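Local coordinates for putative pneumococcal surface protein (Streptococcus pneumoniae, PDB 4CNL) that probably attaches itself to the pneumococcal cell wall by holding choline of the teichoic acids in aromatic pockets between successive repeats, at residues Gln27-Leu32 and Gly59-Asn64; Gln50-Leu55 and Gly76-Gly81; Gln67-Leu72 and Gly99-Asn104. One frame throughout, in Å; residues are numbered along the deposited sequence. Where two conformers were deposited one is given.

Contact 1 of 3, residues Gln27-Leu32 and Gly59-Asn64; sequences QGSYYL and GSYAKN. With CHT (choline ion), chain I; CHT (choline ion), chain D.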
loop_
_atom_site.group_PDB
_atom_site.type_symbol
_atom_site.label_atom_id
_atom_site.label_comp_id
_atom_site.label_asym_id
_atom_site.label_seq_id
_atom_site.Cartn_x
_atom_site.Cartn_y
_atom_site.Cartn_z
ATOM N N GLN A 27 2.660 27.069 0.692
ATOM C CA GLN A 27 1.684 28.037 1.166
ATOM C C GLN A 27 0.362 27.294 1.276
ATOM O O GLN A 27 -0.268 26.960 0.269
ATOM C CB GLN A 27 1.567 29.244 0.232
ATOM C CG GLN A 27 0.381 30.137 0.565
ATOM C CD GLN A 27 0.467 30.718 1.953
ATOM O OE1 GLN A 27 1.557 30.879 2.505
ATOM N NE2 GLN A 27 -0.684 31.049 2.529
ATOM N N GLY A 28 -0.039 27.001 2.508
ATOM C CA GLY A 28 -1.232 26.206 2.721
ATOM C C GLY A 28 -1.041 24.859 2.047
ATOM O O GLY A 28 -0.021 24.199 2.248
ATOM N N SER A 29 -2.006 24.479 1.219
ATOM C CA SER A 29 -1.993 23.187 0.539
ATOM C C SER A 29 -1.202 23.195 -0.771
ATOM O O SER A 29 -1.128 22.182 -1.476
ATOM C CB SER A 29 -3.427 22.737 0.267
ATOM O OG SER A 29 -4.160 22.644 1.474
ATOM N N TYR A 30 -0.604 24.336 -1.081
ATOM C CA TYR A 30 0.053 24.550 -2.371
ATOM C C TYR A 30 1.551 24.708 -2.232
ATOM O O TYR A 30 2.055 25.161 -1.200
ATOM C CB TYR A 30 -0.536 25.796 -3.052
ATOM C CG TYR A 30 -2.041 25.743 -3.097
ATOM C CD1 TYR A 30 -2.695 25.085 -4.130
ATOM C CD2 TYR A 30 -2.804 26.315 -2.084
ATOM C CE1 TYR A 30 -4.079 25.009 -4.166
ATOM C CE2 TYR A 30 -4.190 26.243 -2.114
ATOM C CZ TYR A 30 -4.817 25.593 -3.161
ATOM O OH TYR A 30 -6.191 25.522 -3.202
ATOM N N TYR A 31 2.274 24.342 -3.286
ATOM C CA TYR A 31 3.724 24.437 -3.261
ATOM C C TYR A 31 4.231 25.389 -4.339
ATOM O O TYR A 31 3.885 25.232 -5.508
ATOM C CB TYR A 31 4.358 23.047 -3.456
ATOM C CG TYR A 31 5.854 23.107 -3.341
ATOM C CD1 TYR A 31 6.462 23.163 -2.090
ATOM C CD2 TYR A 31 6.663 23.160 -4.477
ATOM C CE1 TYR A 31 7.840 23.255 -1.966
ATOM C CE2 TYR A 31 8.049 23.238 -4.366
ATOM C CZ TYR A 31 8.628 23.293 -3.103
ATOM O OH TYR A 31 9.995 23.391 -2.955
ATOM N N LEU A 32 5.051 26.362 -3.942
ATOM C CA LEU A 32 5.641 27.310 -4.886
ATOM C C LEU A 32 7.044 26.854 -5.265
ATOM O O LEU A 32 7.903 26.636 -4.401
ATOM C CB LEU A 32 5.677 28.723 -4.295
ATOM C CG LEU A 32 4.355 29.475 -4.061
ATOM C CD1 LEU A 32 3.438 29.390 -5.265
ATOM C CD2 LEU A 32 3.640 28.964 -2.798
ATOM N N GLY A 59 -3.595 22.320 -7.943
ATOM C CA GLY A 59 -2.440 22.752 -7.171
ATOM C C GLY A 59 -2.365 22.171 -5.765
ATOM O O GLY A 59 -1.311 22.184 -5.145
ATOM N N SER A 60 -3.478 21.657 -5.252
ATOM C CA SER A 60 -3.497 21.203 -3.862
ATOM C C SER A 60 -2.857 19.827 -3.730
ATOM O O SER A 60 -2.979 18.989 -4.625
ATOM C CB SER A 60 -4.922 21.184 -3.329
ATOM O OG SER A 60 -5.742 20.371 -4.147
ATOM N N TYR A 61 -2.171 19.577 -2.623
ATOM C CA TYR A 61 -1.482 18.292 -2.519
ATOM C C TYR A 61 -2.478 17.173 -2.304
ATOM O O TYR A 61 -3.525 17.356 -1.670
ATOM C CB TYR A 61 -0.427 18.297 -1.407
ATOM C CG TYR A 61 -0.956 18.364 0.006
ATOM C CD1 TYR A 61 -1.269 19.586 0.601
ATOM C CD2 TYR A 61 -1.122 17.204 0.760
ATOM C CE1 TYR A 61 -1.742 19.652 1.899
ATOM C CE2 TYR A 61 -1.594 17.263 2.060
ATOM C CZ TYR A 61 -1.903 18.483 2.621
ATOM O OH TYR A 61 -2.365 18.525 3.912
ATOM N N ALA A 62 -2.142 16.021 -2.869
ATOM C CA ALA A 62 -2.946 14.815 -2.706
ATOM C C ALA A 62 -2.688 14.234 -1.329
ATOM O O ALA A 62 -1.567 14.288 -0.827
ATOM C CB ALA A 62 -2.618 13.800 -3.787
ATOM N N LYS A 63 -3.733 13.689 -0.712
ATOM C CA LYS A 63 -3.586 13.021 0.573
ATOM C C LYS A 63 -4.630 11.916 0.663
ATOM O O LYS A 63 -5.712 12.033 0.069
ATOM C CB LYS A 63 -3.723 14.001 1.735
ATOM C CG LYS A 63 -4.977 14.838 1.707
ATOM C CD LYS A 63 -5.076 15.678 2.967
ATOM C CE LYS A 63 -6.338 16.529 2.961
ATOM N NZ LYS A 63 -6.388 17.424 4.150
ATOM N N ASN A 64 -4.290 10.841 1.372
ATOM C CA ASN A 64 -5.161 9.662 1.458
ATOM C C ASN A 64 -5.655 9.241 0.092
ATOM O O ASN A 64 -6.843 8.990 -0.100
ATOM C CB ASN A 64 -6.353 9.931 2.377
ATOM C CG ASN A 64 -5.937 10.278 3.772
ATOM O OD1 ASN A 64 -5.160 9.562 4.393
ATOM N ND2 ASN A 64 -6.426 11.409 4.274
HETATM C C4 CHT I . 0.402 19.270 5.298
HETATM C C5 CHT I . 1.909 19.507 5.248
HETATM C C6 CHT I . 1.762 21.270 3.655
HETATM C C7 CHT I . 3.746 19.998 3.887
HETATM C C8 CHT I . 1.819 19.042 2.938
HETATM O O6 CHT I . -0.237 20.392 5.890
HETATM N N1 CHT I . 2.310 19.959 3.931
HETATM C C4 CHT D . -6.123 27.919 -8.145
HETATM C C5 CHT D . -4.868 28.183 -7.315
HETATM C C6 CHT D . -6.376 28.428 -5.503
HETATM C C7 CHT D . -4.084 28.869 -5.213
HETATM C C8 CHT D . -5.422 30.330 -6.495
HETATM O O6 CHT D . -6.082 26.586 -8.642
HETATM N N1 CHT D . -5.191 28.958 -6.133
HETATM O O HOH W 1 0.835 23.594 -5.560
#

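Contact 2 of 3, residues Gln50-Leu55 and Gly76-Gly81; sequences QAWYYL and GKMAQG. With CHT (choline ion), chain H; SO4 (sulfate ion), chain L.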
loop_
_atom_site.group_PDB
_atom_site.type_symbol
_atom_site.label_atom_id
_atom_site.label_comp_id
_atom_site.label_asym_id
_atom_site.label_seq_id
_atom_site.Cartn_x
_atom_site.Cartn_y
_atom_site.Cartn_z
ATOM N N GLN A 50 11.742 15.539 3.787
ATOM C CA GLN A 50 12.305 14.282 3.310
ATOM C C GLN A 50 11.234 13.379 2.694
ATOM O O GLN A 50 11.115 12.211 3.060
ATOM C CB GLN A 50 13.024 13.544 4.446
ATOM C CG GLN A 50 14.363 14.148 4.839
ATOM C CD GLN A 50 14.270 15.083 6.029
ATOM O OE1 GLN A 50 13.320 15.855 6.160
ATOM N NE2 GLN A 50 15.261 15.012 6.912
ATOM N N ALA A 51 10.455 13.926 1.763
ATOM C CA ALA A 51 9.330 13.190 1.194
ATOM C C ALA A 51 8.888 13.722 -0.161
ATOM O O ALA A 51 9.044 14.902 -0.470
ATOM C CB ALA A 51 8.151 13.206 2.162
ATOM N N TRP A 52 8.340 12.830 -0.972
ATOM C CA TRP A 52 7.669 13.205 -2.199
ATOM C C TRP A 52 6.225 13.616 -1.926
ATOM O O TRP A 52 5.542 13.016 -1.088
ATOM C CB TRP A 52 7.646 12.041 -3.194
ATOM C CG TRP A 52 8.948 11.713 -3.832
ATOM C CD1 TRP A 52 9.825 10.729 -3.459
ATOM C CD2 TRP A 52 9.520 12.349 -4.981
ATOM N NE1 TRP A 52 10.909 10.725 -4.305
ATOM C CE2 TRP A 52 10.745 11.708 -5.247
ATOM C CE3 TRP A 52 9.109 13.400 -5.812
ATOM C CZ2 TRP A 52 11.568 12.082 -6.308
ATOM C CZ3 TRP A 52 9.928 13.768 -6.866
ATOM C CH2 TRP A 52 11.143 13.113 -7.101
ATOM N N TYR A 53 5.763 14.608 -2.680
ATOM C CA TYR A 53 4.365 15.044 -2.661
ATOM C C TYR A 53 3.848 15.148 -4.081
ATOM O O TYR A 53 4.616 15.445 -4.993
ATOM C CB TYR A 53 4.228 16.404 -1.972
ATOM C CG TYR A 53 4.630 16.397 -0.521
ATOM C CD1 TYR A 53 5.969 16.535 -0.145
ATOM C CD2 TYR A 53 3.676 16.250 0.472
ATOM C CE1 TYR A 53 6.332 16.535 1.193
ATOM C CE2 TYR A 53 4.029 16.241 1.807
ATOM C CZ TYR A 53 5.354 16.380 2.160
ATOM O OH TYR A 53 5.701 16.376 3.494
ATOM N N TYR A 54 2.556 14.897 -4.269
ATOM C CA TYR A 54 1.928 15.100 -5.569
ATOM C C TYR A 54 0.960 16.262 -5.522
ATOM O O TYR A 54 -0.019 16.234 -4.775
ATOM C CB TYR A 54 1.190 13.851 -6.048
ATOM C CG TYR A 54 0.692 14.039 -7.459
ATOM C CD1 TYR A 54 1.581 14.022 -8.527
ATOM C CD2 TYR A 54 -0.644 14.291 -7.722
ATOM C CE1 TYR A 54 1.147 14.222 -9.822
ATOM C CE2 TYR A 54 -1.090 14.496 -9.022
ATOM C CZ TYR A 54 -0.189 14.454 -10.062
ATOM O OH TYR A 54 -0.619 14.655 -11.349
ATOM N N LEU A 55 1.234 17.290 -6.322
ATOM C CA LEU A 55 0.291 18.393 -6.441
ATOM C C LEU A 55 -0.718 18.098 -7.547
ATOM O O LEU A 55 -0.347 17.815 -8.689
ATOM C CB LEU A 55 1.022 19.716 -6.697
ATOM C CG LEU A 55 1.899 20.225 -5.544
ATOM C CD1 LEU A 55 1.184 20.119 -4.174
ATOM C CD2 LEU A 55 3.269 19.530 -5.517
ATOM N N GLY A 76 0.079 13.882 3.245
ATOM C CA GLY A 76 0.511 14.182 1.892
ATOM C C GLY A 76 1.753 13.436 1.434
ATOM O O GLY A 76 2.025 13.367 0.221
ATOM N N LYS A 77 2.516 12.889 2.381
ATOM C CA LYS A 77 3.788 12.239 2.052
ATOM C C LYS A 77 3.573 10.950 1.268
ATOM O O LYS A 77 2.745 10.122 1.644
ATOM C CB LYS A 77 4.589 11.924 3.317
ATOM C CG LYS A 77 5.016 13.137 4.119
ATOM C CD LYS A 77 6.055 12.743 5.147
ATOM C CE LYS A 77 6.617 13.960 5.856
ATOM N NZ LYS A 77 7.653 13.529 6.848
ATOM N N MET A 78 4.312 10.778 0.178
ATOM C CA MET A 78 4.240 9.523 -0.561
ATOM C C MET A 78 4.792 8.396 0.287
ATOM O O MET A 78 5.899 8.496 0.825
ATOM C CB MET A 78 5.012 9.610 -1.874
ATOM C CG MET A 78 4.824 8.384 -2.730
ATOM S SD MET A 78 5.994 8.321 -4.088
ATOM C CE MET A 78 7.480 8.028 -3.195
ATOM N N ALA A 79 4.027 7.313 0.391
ATOM C CA ALA A 79 4.475 6.136 1.122
ATOM C C ALA A 79 5.622 5.429 0.404
ATOM O O ALA A 79 5.645 5.338 -0.827
ATOM C CB ALA A 79 3.297 5.185 1.331
ATOM N N GLN A 80 6.571 4.922 1.185
ATOM C CA GLN A 80 7.765 4.278 0.646
ATOM C C GLN A 80 8.256 3.218 1.602
ATOM O O GLN A 80 8.561 3.530 2.750
ATOM C CB GLN A 80 8.895 5.300 0.418
ATOM C CG GLN A 80 8.842 6.016 -0.904
ATOM C CD GLN A 80 9.985 7.015 -1.105
ATOM O OE1 GLN A 80 9.954 8.133 -0.583
ATOM N NE2 GLN A 80 10.988 6.618 -1.882
ATOM N N GLY A 81 8.341 1.978 1.127
ATOM C CA GLY A 81 8.837 0.875 1.931
ATOM C C GLY A 81 8.073 0.713 3.225
ATOM O O GLY A 81 8.662 0.580 4.302
HETATM C C4 CHT H . 7.839 8.742 -10.332
HETATM C C5 CHT H . 8.376 8.350 -8.954
HETATM C C6 CHT H . 8.508 9.009 -6.690
HETATM C C7 CHT H . 8.227 10.624 -8.375
HETATM C C8 CHT H . 6.460 9.167 -7.831
HETATM O O6 CHT H . 8.141 7.726 -11.282
HETATM N N1 CHT H . 7.888 9.288 -7.960
HETATM S S SO4 L . 5.608 10.124 8.253
HETATM O O1 SO4 L . 5.712 11.506 8.717
HETATM O O2 SO4 L . 5.406 9.239 9.400
HETATM O O3 SO4 L . 4.474 9.981 7.342
HETATM O O4 SO4 L . 6.837 9.755 7.552
HETATM O O HOH W 2 9.586 11.670 5.640
HETATM O O HOH W 3 8.051 10.165 0.141
HETATM O O HOH W 4 0.982 14.905 -1.843
#

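Contact 3 of 3, residues Gln67-Leu72 and Gly99-Asn104; sequences QGAYYL and GSYARN. With CHT (choline ion), chain G; CHT (choline ion), chain H.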
loop_
_atom_site.group_PDB
_atom_site.type_symbol
_atom_site.label_atom_id
_atom_site.label_comp_id
_atom_site.label_asym_id
_atom_site.label_seq_id
_atom_site.Cartn_x
_atom_site.Cartn_y
_atom_site.Cartn_z
ATOM N N GLN A 67 -2.024 8.063 -6.615
ATOM C CA GLN A 67 -1.648 8.700 -7.859
ATOM C C GLN A 67 -0.848 7.668 -8.641
ATOM O O GLN A 67 0.316 7.394 -8.333
ATOM C CB GLN A 67 -0.844 9.985 -7.624
ATOM C CG GLN A 67 -0.370 10.650 -8.903
ATOM C CD GLN A 67 -1.518 11.125 -9.775
ATOM O OE1 GLN A 67 -2.601 11.455 -9.283
ATOM N NE2 GLN A 67 -1.287 11.157 -11.077
ATOM N N GLY A 68 -1.487 7.081 -9.644
ATOM C CA GLY A 68 -0.904 5.939 -10.317
ATOM C C GLY A 68 -0.709 4.833 -9.296
ATOM O O GLY A 68 -1.613 4.532 -8.511
ATOM N N ALA A 69 0.491 4.260 -9.294
ATOM C CA ALA A 69 0.846 3.154 -8.413
ATOM C C ALA A 69 1.292 3.626 -7.034
ATOM O O ALA A 69 1.727 2.824 -6.203
ATOM C CB ALA A 69 1.945 2.332 -9.055
ATOM N N TYR A 70 1.190 4.931 -6.798
ATOM C CA TYR A 70 1.762 5.560 -5.609
ATOM C C TYR A 70 0.682 6.008 -4.631
ATOM O O TYR A 70 -0.398 6.414 -5.042
ATOM C CB TYR A 70 2.633 6.750 -6.034
ATOM C CG TYR A 70 3.708 6.341 -7.009
ATOM C CD1 TYR A 70 4.833 5.656 -6.573
ATOM C CD2 TYR A 70 3.589 6.616 -8.367
ATOM C CE1 TYR A 70 5.813 5.259 -7.452
ATOM C CE2 TYR A 70 4.577 6.222 -9.261
ATOM C CZ TYR A 70 5.684 5.542 -8.790
ATOM O OH TYR A 70 6.678 5.139 -9.652
ATOM N N TYR A 71 0.962 5.916 -3.334
ATOM C CA TYR A 71 -0.023 6.308 -2.342
ATOM C C TYR A 71 0.443 7.505 -1.518
ATOM O O TYR A 71 1.529 7.491 -0.943
ATOM C CB TYR A 71 -0.350 5.126 -1.409
ATOM C CG TYR A 71 -1.516 5.410 -0.480
ATOM C CD1 TYR A 71 -2.822 5.316 -0.943
ATOM C CD2 TYR A 71 -1.309 5.774 0.843
ATOM C CE1 TYR A 71 -3.893 5.582 -0.120
ATOM C CE2 TYR A 71 -2.378 6.047 1.685
ATOM C CZ TYR A 71 -3.670 5.952 1.189
ATOM O OH TYR A 71 -4.742 6.219 2.012
ATOM N N LEU A 72 -0.379 8.548 -1.480
ATOM C CA LEU A 72 -0.100 9.699 -0.643
ATOM C C LEU A 72 -0.807 9.534 0.701
ATOM O O LEU A 72 -2.031 9.372 0.755
ATOM C CB LEU A 72 -0.548 10.995 -1.335
ATOM C CG LEU A 72 0.150 11.406 -2.639
ATOM C CD1 LEU A 72 1.674 11.302 -2.514
ATOM C CD2 LEU A 72 -0.360 10.613 -3.842
ATOM N N GLY A 99 8.197 3.142 -4.119
ATOM C CA GLY A 99 6.924 3.839 -4.044
ATOM C C GLY A 99 5.725 3.087 -4.599
ATOM O O GLY A 99 4.603 3.297 -4.145
ATOM N N SER A 100 5.947 2.209 -5.575
ATOM C CA SER A 100 4.826 1.528 -6.234
ATOM C C SER A 100 4.296 0.377 -5.383
ATOM O O SER A 100 5.060 -0.311 -4.706
ATOM C CB SER A 100 5.256 1.027 -7.614
ATOM O OG SER A 100 6.260 0.034 -7.491
ATOM N N TYR A 101 2.986 0.144 -5.427
ATOM C CA TYR A 101 2.404 -0.863 -4.541
ATOM C C TYR A 101 2.784 -2.275 -4.980
ATOM O O TYR A 101 2.922 -2.549 -6.178
ATOM C CB TYR A 101 0.881 -0.706 -4.465
ATOM C CG TYR A 101 0.120 -1.013 -5.729
ATOM C CD1 TYR A 101 -0.064 -0.042 -6.709
ATOM C CD2 TYR A 101 -0.471 -2.258 -5.923
ATOM C CE1 TYR A 101 -0.781 -0.308 -7.861
ATOM C CE2 TYR A 101 -1.188 -2.524 -7.068
ATOM C CZ TYR A 101 -1.343 -1.554 -8.034
ATOM O OH TYR A 101 -2.072 -1.829 -9.181
ATOM N N ALA A 102 2.998 -3.152 -4.000
ATOM C CA ALA A 102 3.251 -4.559 -4.275
ATOM C C ALA A 102 1.944 -5.226 -4.694
ATOM O O ALA A 102 0.891 -4.882 -4.173
ATOM C CB ALA A 102 3.836 -5.251 -3.048
ATOM N N ARG A 103 2.011 -6.163 -5.617
ATOM C CA ARG A 103 0.842 -6.913 -6.017
ATOM C C ARG A 103 1.190 -8.301 -6.525
ATOM O O ARG A 103 2.225 -8.482 -6.978
ATOM C CB ARG A 103 -0.015 -6.187 -7.025
ATOM C CG ARG A 103 0.525 -6.050 -8.399
ATOM C CD ARG A 103 1.951 -5.642 -8.462
ATOM N NE ARG A 103 2.195 -4.205 -8.371
ATOM C CZ ARG A 103 1.739 -3.272 -9.180
ATOM N NH1 ARG A 103 0.985 -3.618 -10.163
ATOM N NH2 ARG A 103 2.076 -2.010 -9.008
ATOM N N ASN A 104 0.279 -9.240 -6.322
ATOM C CA ASN A 104 0.551 -10.643 -6.629
ATOM C C ASN A 104 1.878 -11.115 -6.049
ATOM O O ASN A 104 2.654 -11.767 -6.736
ATOM C CB ASN A 104 0.550 -10.861 -8.144
ATOM C CG ASN A 104 -0.788 -10.547 -8.773
ATOM O OD1 ASN A 104 -1.820 -11.028 -8.313
ATOM N ND2 ASN A 104 -0.779 -9.714 -9.810
HETATM C C4 CHT G . -3.962 1.918 -8.426
HETATM C C5 CHT G . -3.876 1.634 -6.928
HETATM C C6 CHT G . -4.530 0.078 -5.265
HETATM C C7 CHT G . -6.130 1.059 -6.678
HETATM C C8 CHT G . -4.599 -0.523 -7.531
HETATM O O6 CHT G . -4.030 3.320 -8.652
HETATM N N1 CHT G . -4.785 0.558 -6.598
HETATM C C4 CHT H . 7.839 8.742 -10.332
HETATM C C5 CHT H . 8.376 8.350 -8.954
HETATM C C6 CHT H . 8.508 9.009 -6.690
HETATM C C7 CHT H . 8.227 10.624 -8.375
HETATM C C8 CHT H . 6.460 9.167 -7.831
HETATM O O6 CHT H . 8.141 7.726 -11.282
HETATM N N1 CHT H . 7.888 9.288 -7.960
HETATM O O HOH W 5 3.647 5.278 -2.698
#

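Contact 1 of 3, residues Gln27-Leu32 and Gly59-Asn64
Ser29 and Ser60 bring the two segments closest, with CA atoms 5.1 Å apart, where the tight turn of a hairpin meets the extended loop 59-64. Gln27 to Tyr30 form a type II' turn with Gly28 at positive phi, leaving the Ser29 carbonyl directed at the loop. Ser29 O accepts from Tyr61 N at 3.0 Å in the carbonyl plane, with the N-H bent to 138°, and also takes a CA-H...O contact from Ser60 CA at 3.5 Å. In the choline-binding repeats, hairpins and linking loops alternate along a solenoid; here the tip of one hairpin meets the loop that follows the next hairpin. Beside the direct bond, water 1 bridges the backbones, accepting from Tyr31 N and donating to Gly59 O.

Two tyrosines frame the junction. Tyr30 brings CD1 to 3.4 Å from Gly59 C, and the glycine CA sits at the ring edge, in its plane, with no side chain to hold the ring off. Ser29 CB lies toward the rim on one face of Tyr30, while C7 of the choline of chain D stands over the centre of the opposite face. That pocket also includes Trp5, Trp12, Met38 and Asp58. Ser60 OG turns to Asp58 OD1.

With CG between the backbone N and the carbonyl carbon (chi1 69°), Tyr61 swings its ring back alongside Ser29, whose CA lies at the ring edge and whose CB is 3.8 Å from Tyr61 CD1. The second choline, of chain I, sets its methyl C8 3.6 Å above the centre of the Tyr61 ring, consistent with cation-pi attraction.

Contact 2 of 3, residues Gln50-Leu55 and Gly76-Gly81
Trp52 and Met78 pack side by side, pointing the same way, next to a backbone bond from Met78 N to Trp52 O (2.9 Å, 160° at the hydrogen). The methionine bends at its last torsion (chi3 69°), which carries CE to 3.6 Å from Trp52 CD1; Met78 SD lies 5.1 Å from the centroid of the Trp52 five-membered ring, an oblique Met-aromatic contact. Methyl C6 of the choline of chain H lies 3.7 Å above the indole face and also touches Met78 SD. Trp52 and Met78 thus supply two walls of a choline pocket, completed by Trp43 and Tyr70, of the kind that choline-binding repeats build between consecutive hairpins.

On the neighbouring strand residue, Tyr53 brings CD2 to 3.3 Å from Gly76 O, a fit allowed by the bare glycine backbone, and its hydroxyl end runs along the Lys77 stem.

The wetter side begins where the extended Lys77 chain passes Ala51 CB at 3.7 Å from CD. Its NZ bonds to Tyr49 O and to water 2, which in turn donates to Gln50 O; the bond from Lys77 NZ to the sulfate, probably a crystallisation ion also held by Lys73 and Asn75, is weak. Toward Gln80 the segments meet mostly through solvent: water 3 accepts from Trp52 N and donates to Met78 O and Gln80 OE1, the last lying at the indole edge. Gln80 NE2 turns instead to Ser97 O.

Contact 3 of 3, residues Gln67-Leu72 and Gly99-Asn104
Ala69 closes on Ser100 with CA atoms 4.8 Å apart, as the type II' turn Gln67-Tyr70 at a hairpin tip abuts the irregular loop 99-104. The direct backbone bond, Tyr101 N to Ala69 O, is weak at 3.1 Å; the same oxygen receives a CA-H...O contact from Ser100 CA. Water 5 accepts from Tyr71 N and donates to Gly99 O, tying the backbones together a second time. Such turn-to-loop joints connect neighbouring repeats of the choline-binding fold.

Ala69 CB rests 3.8 Å from Ser100 CB and also touches Tyr101 CD1. Tyr101 CG sits between the backbone N and the carbonyl carbon (chi1 67°), which turns the ring back beside Ala69, with Ala69 CA at its edge, in plane. Tyr70 packs on the start of the loop, its CD1 3.4 Å from Gly99 C and Gly99 CA at the ring edge. Over the centre of one Tyr70 face sits methyl C8 of the choline of chain H, whose hydroxyl makes a weak bond to Tyr70 OH. The choline of chain G donates from O6 to Gly68 O at 2.7 Å, fixing its hydroxyl end on the hairpin tip.

Arg103 folds back on its own loop. NE bonds to Tyr101 O at 2.8 Å, and NH2 adds a weaker bond to the same carbonyl, which places NH2 3.4 Å above the centre of the Tyr101 ring, with Ala69 CB loosely at the guanidinium edge. The ammonium of the choline of chain G stands over the opposite face. Tyr101 therefore lies between two positive groups, each of which could draw on its pi electrons, and the loop's own carbonyl holds one of them in place.

In the fold
The three contacts follow one another along the solenoid: contact 2 is centred 12 Å from each of the others, while contacts 1 and 3 are 20 Å apart and repeat the same turn-to-loop joint. Contact 2 interlocks with both, since its segments alternate with theirs along the chain. Ala62 N lies 2.9 Å from Tyr54 O, joining contacts 1 and 2, and Ala79 N lies 2.8 Å from Tyr71 O, joining 2 and 3. Choline sites span these seams. Contact 1 gives Gly28 and Tyr61, and contact 2 Tyr53, to one pocket; contacts 2 and 3 share the choline of chain H, where Met78 SD packs 3.8 Å from Tyr70 CD1.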